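Local coordinates for protein 3-phosphoshikimate 1-carboxyvinyltransferase (Streptomyces sviceus, PDB 7M0O) that probably transfers the enolpyruvyl group of phosphoenolpyruvate to the 5-hydroxyl of shikimate-3-phosphate, a step toward chorismate and the aromatic amino acids, at residues 34-46 and 71-85. Sequence-based numbering, arbitrary orientation.
Sequences DDTEGFAEGLVRL and ADVYCRDGATTARFL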
ATOM      1  N   ASP A  34       8.170  11.614   3.243  1.00 18.02           N
ATOM      2  CA  ASP A  34       8.032  12.996   2.789  1.00 12.67           C
ATOM      3  C   ASP A  34       6.594  13.299   2.381  1.00 14.29           C
ATOM      4  O   ASP A  34       6.094  14.398   2.646  1.00 17.09           O
ATOM      5  CB  ASP A  34       8.996  13.301   1.636  1.00 12.58           C
ATOM      6  CG  ASP A  34      10.446  13.371   2.094  1.00 23.89           C
ATOM      7  OD1 ASP A  34      10.696  13.636   3.301  1.00 22.84           O
ATOM      8  OD2 ASP A  34      11.345  13.155   1.244  1.00 29.02           O
ATOM      9  N   ASP A  35       5.898  12.321   1.768  1.00 13.85           N
ATOM     10  CA  ASP A  35       4.509  12.544   1.372  1.00 17.20           C
ATOM     11  C   ASP A  35       3.614  12.730   2.595  1.00 13.72           C
ATOM     12  O   ASP A  35       2.851  13.695   2.666  1.00 17.02           O
ATOM     13  CB  ASP A  35       4.006  11.385   0.497  1.00 18.93           C
ATOM     14  CG  ASP A  35       2.648  11.673  -0.180  1.00 21.73           C
ATOM     15  OD1 ASP A  35       2.038  12.747   0.039  1.00 22.15           O
ATOM     16  OD2 ASP A  35       2.188  10.815  -0.965  1.00 26.49           O
ATOM     17  N   THR A  36       3.705  11.837   3.590  1.00 16.12           N
ATOM     18  CA  THR A  36       2.829  12.006   4.750  1.00 12.74           C
ATOM     19  C   THR A  36       3.217  13.221   5.583  1.00 13.25           C
ATOM     20  O   THR A  36       2.348  13.841   6.214  1.00 14.21           O
ATOM     21  CB  THR A  36       2.826  10.747   5.616  1.00 20.69           C
ATOM     22  OG1 THR A  36       4.079  10.627   6.302  1.00 15.01           O
ATOM     23  CG2 THR A  36       2.599   9.527   4.766  1.00 17.91           C
ATOM     24  N   GLU A  37       4.504  13.587   5.601  1.00 12.86           N
ATOM     25  CA  GLU A  37       4.896  14.815   6.285  1.00 15.68           C
ATOM     26  C   GLU A  37       4.273  16.037   5.616  1.00 13.72           C
ATOM     27  O   GLU A  37       3.764  16.932   6.296  1.00 14.24           O
ATOM     28  CB  GLU A  37       6.423  14.934   6.331  1.00 15.45           C
ATOM     29  CG  GLU A  37       6.941  16.130   7.135  1.00 20.22           C
ATOM     30  CD  GLU A  37       6.854  15.908   8.641  1.00 20.20           C
ATOM     31  OE1 GLU A  37       6.748  14.730   9.065  1.00 20.05           O
ATOM     32  OE2 GLU A  37       6.906  16.914   9.398  1.00 22.35           O
ATOM     33  N   GLY A  38       4.301  16.085   4.281  1.00 13.92           N
ATOM     34  CA  GLY A  38       3.663  17.183   3.576  1.00 14.03           C
ATOM     35  C   GLY A  38       2.154  17.215   3.764  1.00 11.58           C
ATOM     36  O   GLY A  38       1.560  18.301   3.832  1.00 13.18           O
ATOM     37  N   PHE A  39       1.524  16.040   3.858  1.00 15.60           N
ATOM     38  CA  PHE A  39       0.090  15.961   4.162  1.00 14.42           C
ATOM     39  C   PHE A  39      -0.207  16.610   5.508  1.00 15.07           C
ATOM     40  O   PHE A  39      -1.089  17.475   5.621  1.00 13.89           O
ATOM     41  CB  PHE A  39      -0.357  14.491   4.156  1.00 16.97           C
ATOM     42  CG  PHE A  39      -1.852  14.263   3.927  1.00 13.19           C
ATOM     43  CD1 PHE A  39      -2.273  13.319   3.009  1.00 22.39           C
ATOM     44  CD2 PHE A  39      -2.807  14.924   4.683  1.00 23.64           C
ATOM     45  CE1 PHE A  39      -3.636  13.061   2.817  1.00 22.27           C
ATOM     46  CE2 PHE A  39      -4.167  14.684   4.494  1.00 19.00           C
ATOM     47  CZ  PHE A  39      -4.578  13.752   3.564  1.00 20.59           C
ATOM     48  N   ALA A  40       0.519  16.187   6.549  1.00 14.65           N
ATOM     49  CA  ALA A  40       0.372  16.794   7.866  1.00 15.58           C
ATOM     50  C   ALA A  40       0.603  18.298   7.816  1.00 14.01           C
ATOM     51  O   ALA A  40      -0.159  19.066   8.412  1.00 16.96           O
ATOM     52  CB  ALA A  40       1.339  16.135   8.855  1.00 22.36           C
ATOM     53  N   GLU A  41       1.673  18.740   7.132  1.00 18.04           N
ATOM     54  CA  GLU A  41       1.939  20.174   7.017  1.00 14.38           C
ATOM     55  C   GLU A  41       0.794  20.903   6.320  1.00 14.08           C
ATOM     56  O   GLU A  41       0.439  22.025   6.697  1.00 16.14           O
ATOM     57  CB  GLU A  41       3.237  20.431   6.246  1.00 14.37           C
ATOM     58  CG  GLU A  41       4.525  19.875   6.873  1.00 25.87           C
ATOM     59  CD  GLU A  41       5.747  20.063   5.964  1.00 39.78           C
ATOM     60  OE1 GLU A  41       5.699  20.930   5.063  1.00 39.05           O
ATOM     61  OE2 GLU A  41       6.755  19.336   6.138  1.00 41.10           O
ATOM     62  N   GLY A  42       0.242  20.297   5.268  1.00 12.99           N
ATOM     63  CA  GLY A  42      -0.868  20.915   4.563  1.00 15.38           C
ATOM     64  C   GLY A  42      -2.093  21.031   5.441  1.00 17.75           C
ATOM     65  O   GLY A  42      -2.789  22.048   5.416  1.00 16.24           O
ATOM     66  N   LEU A  43      -2.368  19.992   6.235  1.00 14.76           N
ATOM     67  CA  LEU A  43      -3.478  20.049   7.184  1.00 15.49           C
ATOM     68  C   LEU A  43      -3.305  21.195   8.169  1.00 16.48           C
ATOM     69  O   LEU A  43      -4.265  21.897   8.497  1.00 16.87           O
ATOM     70  CB  LEU A  43      -3.589  18.722   7.938  1.00 13.36           C
ATOM     71  CG  LEU A  43      -4.160  17.544   7.143  1.00 11.89           C
ATOM     72  CD1 LEU A  43      -4.175  16.306   8.010  1.00 12.24           C
ATOM     73  CD2 LEU A  43      -5.590  17.877   6.655  1.00 11.45           C
ATOM     74  N   VAL A  44      -2.087  21.395   8.670  1.00 17.16           N
ATOM     75  CA  VAL A  44      -1.883  22.480   9.618  1.00 17.72           C
ATOM     76  C   VAL A  44      -2.100  23.823   8.937  1.00 15.24           C
ATOM     77  O   VAL A  44      -2.713  24.726   9.512  1.00 18.27           O
ATOM     78  CB  VAL A  44      -0.491  22.370  10.263  1.00 15.95           C
ATOM     79  CG1 VAL A  44      -0.202  23.616  11.071  1.00 22.88           C
ATOM     80  CG2 VAL A  44      -0.443  21.133  11.152  1.00 15.11           C
ATOM     81  N   ARG A  45      -1.645  23.959   7.688  1.00 15.42           N
ATOM     82  CA  ARG A  45      -1.858  25.200   6.951  1.00 18.78           C
ATOM     83  C   ARG A  45      -3.341  25.480   6.750  1.00 21.54           C
ATOM     84  O   ARG A  45      -3.772  26.643   6.776  1.00 22.45           O
ATOM     85  CB  ARG A  45      -1.126  25.137   5.608  1.00 18.36           C
ATOM     86  CG  ARG A  45      -1.022  26.474   4.921  1.00 29.60           C
ATOM     87  CD  ARG A  45       0.260  26.581   4.131  1.00 35.87           C
ATOM     88  NE  ARG A  45       1.450  26.617   4.972  1.00 41.82           N
ATOM     89  CZ  ARG A  45       2.043  27.733   5.386  1.00 46.77           C
ATOM     90  NH1 ARG A  45       1.549  28.920   5.044  1.00 45.13           N
ATOM     91  NH2 ARG A  45       3.129  27.661   6.145  1.00 53.24           N
ATOM     92  N   LEU A  46      -4.139  24.430   6.570  1.00 15.73           N
ATOM     93  CA  LEU A  46      -5.584  24.563   6.402  1.00 17.12           C
ATOM     94  C   LEU A  46      -6.316  24.780   7.719  1.00 18.63           C
ATOM     95  O   LEU A  46      -7.541  24.938   7.709  1.00 17.49           O
ATOM     96  CB  LEU A  46      -6.140  23.328   5.678  1.00 13.61           C
ATOM     97  CG  LEU A  46      -5.780  23.196   4.183  1.00 15.76           C
ATOM     98  CD1 LEU A  46      -6.107  21.805   3.646  1.00 19.34           C
ATOM     99  CD2 LEU A  46      -6.452  24.293   3.331  1.00 18.56           C
ATOM    100  N   ALA A  71      -6.212  29.999   1.871  1.00 14.61           N
ATOM    101  CA  ALA A  71      -4.873  29.470   2.112  1.00 17.19           C
ATOM    102  C   ALA A  71      -4.169  29.134   0.806  1.00 17.18           C
ATOM    103  O   ALA A  71      -4.801  28.801  -0.199  1.00 16.60           O
ATOM    104  CB  ALA A  71      -4.903  28.219   2.991  1.00 14.12           C
ATOM    105  N   ASP A  72      -2.839  29.214   0.852  1.00 17.85           N
ATOM    106  CA  ASP A  72      -1.972  28.676  -0.183  1.00 21.02           C
ATOM    107  C   ASP A  72      -1.355  27.400   0.382  1.00 17.69           C
ATOM    108  O   ASP A  72      -0.701  27.436   1.430  1.00 19.34           O
ATOM    109  CB  ASP A  72      -0.893  29.691  -0.576  1.00 16.27           C
ATOM    110  CG  ASP A  72      -1.467  30.986  -1.150  1.00 20.46           C
ATOM    111  OD1 ASP A  72      -1.978  30.960  -2.289  1.00 26.09           O
ATOM    112  OD2 ASP A  72      -1.401  32.035  -0.477  1.00 25.98           O
ATOM    113  N   VAL A  73      -1.586  26.276  -0.285  1.00 15.32           N
ATOM    114  CA  VAL A  73      -1.166  24.963   0.198  1.00 14.81           C
ATOM    115  C   VAL A  73      -0.167  24.387  -0.797  1.00 18.38           C
ATOM    116  O   VAL A  73      -0.480  24.234  -1.985  1.00 15.17           O
ATOM    117  CB  VAL A  73      -2.358  24.016   0.380  1.00 20.69           C
ATOM    118  CG1 VAL A  73      -1.907  22.679   0.956  1.00 21.09           C
ATOM    119  CG2 VAL A  73      -3.422  24.672   1.251  1.00 22.45           C
ATOM    120  N   TYR A  74       1.028  24.069  -0.311  1.00 18.14           N
ATOM    121  CA  TYR A  74       2.082  23.462  -1.116  1.00 15.35           C
ATOM    122  C   TYR A  74       2.076  21.956  -0.878  1.00 16.05           C
ATOM    123  O   TYR A  74       2.199  21.501   0.268  1.00 19.19           O
ATOM    124  CB  TYR A  74       3.438  24.072  -0.756  1.00 16.73           C
ATOM    125  CG  TYR A  74       4.595  23.493  -1.520  1.00 16.64           C
ATOM    126  CD1 TYR A  74       4.585  23.463  -2.913  1.00 17.49           C
ATOM    127  CD2 TYR A  74       5.700  22.969  -0.849  1.00 17.97           C
ATOM    128  CE1 TYR A  74       5.646  22.926  -3.618  1.00 19.80           C
ATOM    129  CE2 TYR A  74       6.765  22.428  -1.549  1.00 17.30           C
ATOM    130  CZ  TYR A  74       6.732  22.414  -2.932  1.00 15.44           C
ATOM    131  OH  TYR A  74       7.794  21.870  -3.621  1.00 16.65           O
ATOM    132  N   CYS A  75       1.939  21.184  -1.951  1.00 15.85           N
ATOM    133  CA  CYS A  75       1.788  19.736  -1.860  1.00 16.40           C
ATOM    134  C   CYS A  75       3.110  18.980  -1.999  1.00 17.66           C
ATOM    135  O   CYS A  75       3.121  17.747  -1.886  1.00 17.86           O
ATOM    136  CB  CYS A  75       0.787  19.262  -2.920  1.00 16.83           C
ATOM    137  SG  CYS A  75      -0.879  19.913  -2.626  1.00 18.02           S
ATOM    138  N   ARG A  76       4.220  19.689  -2.203  1.00 18.88           N
ATOM    139  CA  ARG A  76       5.577  19.113  -2.254  1.00 23.67           C
ATOM    140  C   ARG A  76       5.608  18.054  -3.362  1.00 18.54           C
ATOM    141  O   ARG A  76       5.113  18.304  -4.470  1.00 17.48           O
ATOM    142  CB  ARG A  76       5.979  18.620  -0.855  1.00 19.90           C
ATOM    143  CG  ARG A  76       5.660  19.593   0.287  1.00 26.27           C
ATOM    144  CD  ARG A  76       6.637  19.473   1.462  1.00 30.90           C
ATOM    145  NE  ARG A  76       7.012  18.091   1.740  1.00 38.97           N
ATOM    146  CZ  ARG A  76       7.473  17.663   2.914  1.00 38.72           C
ATOM    147  NH1 ARG A  76       7.608  18.510   3.933  1.00 38.95           N
ATOM    148  NH2 ARG A  76       7.794  16.388   3.073  1.00 27.79           N
ATOM    149  N   ASP A  77       6.188  16.878  -3.118  1.00 18.50           N
ATOM    150  CA  ASP A  77       6.342  15.812  -4.099  1.00 23.51           C
ATOM    151  C   ASP A  77       5.354  14.677  -3.882  1.00 14.73           C
ATOM    152  O   ASP A  77       5.505  13.611  -4.486  1.00 19.30           O
ATOM    153  CB  ASP A  77       7.766  15.238  -4.032  1.00 19.36           C
ATOM    154  CG  ASP A  77       8.850  16.290  -4.248  1.00 26.91           C
ATOM    155  OD1 ASP A  77       8.857  16.935  -5.310  1.00 23.79           O
ATOM    156  OD2 ASP A  77       9.703  16.457  -3.354  1.00 39.54           O
ATOM    157  N   GLY A  78       4.365  14.863  -3.010  1.00 20.41           N
ATOM    158  CA  GLY A  78       3.572  13.739  -2.558  1.00 20.22           C
ATOM    159  C   GLY A  78       2.285  13.565  -3.334  1.00 15.52           C
ATOM    160  O   GLY A  78       1.459  14.479  -3.383  1.00 17.05           O
ATOM    161  N   ALA A  79       2.107  12.398  -3.953  1.00 21.22           N
ATOM    162  CA  ALA A  79       0.929  12.178  -4.784  1.00 25.54           C
ATOM    163  C   ALA A  79      -0.343  12.155  -3.946  1.00 22.58           C
ATOM    164  O   ALA A  79      -1.376  12.697  -4.363  1.00 22.81           O
ATOM    165  CB  ALA A  79       1.072  10.879  -5.573  1.00 29.00           C
ATOM    166  N   THR A  80      -0.291  11.531  -2.767  1.00 23.70           N
ATOM    167  CA  THR A  80      -1.466  11.491  -1.900  1.00 20.23           C
ATOM    168  C   THR A  80      -1.880  12.895  -1.477  1.00 20.68           C
ATOM    169  O   THR A  80      -3.065  13.252  -1.522  1.00 17.58           O
ATOM    170  CB  THR A  80      -1.182  10.630  -0.663  1.00 19.80           C
ATOM    171  OG1 THR A  80      -1.163   9.247  -1.027  1.00 24.85           O
ATOM    172  CG2 THR A  80      -2.260  10.864   0.385  1.00 25.76           C
ATOM    173  N   THR A  81      -0.916  13.694  -1.019  1.00 20.03           N
ATOM    174  CA  THR A  81      -1.192  15.074  -0.637  1.00 15.17           C
ATOM    175  C   THR A  81      -1.829  15.848  -1.791  1.00 16.71           C
ATOM    176  O   THR A  81      -2.796  16.595  -1.590  1.00 14.15           O
ATOM    177  CB  THR A  81       0.102  15.756  -0.189  1.00 15.90           C
ATOM    178  OG1 THR A  81       0.764  14.948   0.812  1.00 19.62           O
ATOM    179  CG2 THR A  81      -0.170  17.141   0.371  1.00 16.61           C
ATOM    180  N   ALA A  82      -1.308  15.659  -3.008  1.00 12.58           N
ATOM    181  CA  ALA A  82      -1.764  16.410  -4.172  1.00 14.00           C
ATOM    182  C   ALA A  82      -3.178  16.054  -4.603  1.00 14.26           C
ATOM    183  O   ALA A  82      -3.834  16.874  -5.260  1.00 13.52           O
ATOM    184  CB  ALA A  82      -0.807  16.192  -5.347  1.00 18.37           C
ATOM    185  N   ARG A  83      -3.665  14.862  -4.262  1.00 16.63           N
ATOM    186  CA  ARG A  83      -5.027  14.474  -4.614  1.00 14.28           C
ATOM    187  C   ARG A  83      -5.994  14.556  -3.443  1.00 14.55           C
ATOM    188  O   ARG A  83      -7.123  15.029  -3.614  1.00 14.23           O
ATOM    189  CB  ARG A  83      -5.041  13.053  -5.184  1.00 15.63           C
ATOM    190  CG  ARG A  83      -4.223  12.931  -6.450  1.00 19.67           C
ATOM    191  CD  ARG A  83      -3.595  11.551  -6.564  1.00 29.23           C
ATOM    192  NE  ARG A  83      -2.853  11.401  -7.812  1.00 30.42           N
ATOM    193  CZ  ARG A  83      -2.200  10.299  -8.164  1.00 37.23           C
ATOM    194  NH1 ARG A  83      -2.186   9.243  -7.359  1.00 35.99           N
ATOM    195  NH2 ARG A  83      -1.560  10.255  -9.322  1.00 34.35           N
ATOM    196  N   PHE A  84      -5.574  14.143  -2.244  1.00 15.20           N
ATOM    197  CA  PHE A  84      -6.498  14.095  -1.110  1.00 14.46           C
ATOM    198  C   PHE A  84      -6.747  15.471  -0.500  1.00 13.71           C
ATOM    199  O   PHE A  84      -7.866  15.753  -0.063  1.00 12.43           O
ATOM    200  CB  PHE A  84      -5.970  13.154  -0.026  1.00 15.11           C
ATOM    201  CG  PHE A  84      -6.151  11.697  -0.332  1.00 17.29           C
ATOM    202  CD1 PHE A  84      -6.657  11.275  -1.557  1.00 17.48           C
ATOM    203  CD2 PHE A  84      -5.826  10.740   0.619  1.00 14.77           C
ATOM    204  CE1 PHE A  84      -6.822   9.931  -1.828  1.00 14.79           C
ATOM    205  CE2 PHE A  84      -5.982   9.383   0.356  1.00 13.55           C
ATOM    206  CZ  PHE A  84      -6.484   8.978  -0.868  1.00 17.59           C
ATOM    207  N   LEU A  85      -5.731  16.328  -0.401  1.00 11.97           N
ATOM    208  CA  LEU A  85      -5.978  17.646   0.185  1.00 11.49           C
ATOM    209  C   LEU A  85      -6.958  18.485  -0.634  1.00 14.50           C
ATOM    210  O   LEU A  85      -7.844  19.107  -0.030  1.00 13.03           O
ATOM    211  CB  LEU A  85      -4.653  18.389   0.407  1.00 14.59           C
ATOM    212  CG  LEU A  85      -3.865  17.968   1.646  1.00 14.58           C
ATOM    213  CD1 LEU A  85      -2.795  18.995   1.968  1.00 15.27           C
ATOM    214  CD2 LEU A  85      -4.773  17.763   2.861  1.00 22.47           C
TER
HETATM  215  O   HOH W   1       2.365  20.893   2.840  1.00 27.32           O
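Asp35 of helix 34-45 turns its carboxylate to the N-terminal end of helix 79-85. Its CB lies 3.9 Å from Gly78 CA; with CG anti to the backbone N (chi1 -169°), the acid then runs alongside that N-cap glycine, CG 3.3 Å from Gly78 CA. OD1 accepts two bonds from one residue: the hydroxyl OG1 of Thr81 arrives nearly in line with the C-O bond at 2.7 Å, and Thr81 N donates to the syn lone pair of OD1. OD2 takes Thr80 N at 3.1 Å, also on its syn side. Three bonds thus fix the carboxylate's rotation, and the amides at this helix start probably stabilise its negative charge. Replaced by an alanine, this position would probably leave the amides of Thr80 and Thr81 without their acceptor and the Thr81 hydroxyl free to turn.

One turn on, Phe39 is a knob among Thr80, Thr81, Phe84 and Leu85. Thr80 CG2 meets the ring edge, whereas Leu85 lies over a face, its CD2 3.5 Å from Phe39 CE2. Gly42 lets Leu85 CD1 come close to its backbone, and Leu46 CD2 continues the apolar seam to Val73 CG2. On the outer side, the Arg76 guanidinium spreads one face over Gly38 N while its NH1 forms a salt bridge with Glu41 OE2 (2.5 Å), the two planes 73° apart.

Thr80 OG1 is hydrogen-bonded to Lys8 NZ, a residue predicted to bind both substrates, placing the Asp35 end beside the probable active site. Helix 34-45 here packs against strand 71-74 and helix 79-85, within the two-domain inside-out α/β fold of EPSP synthases.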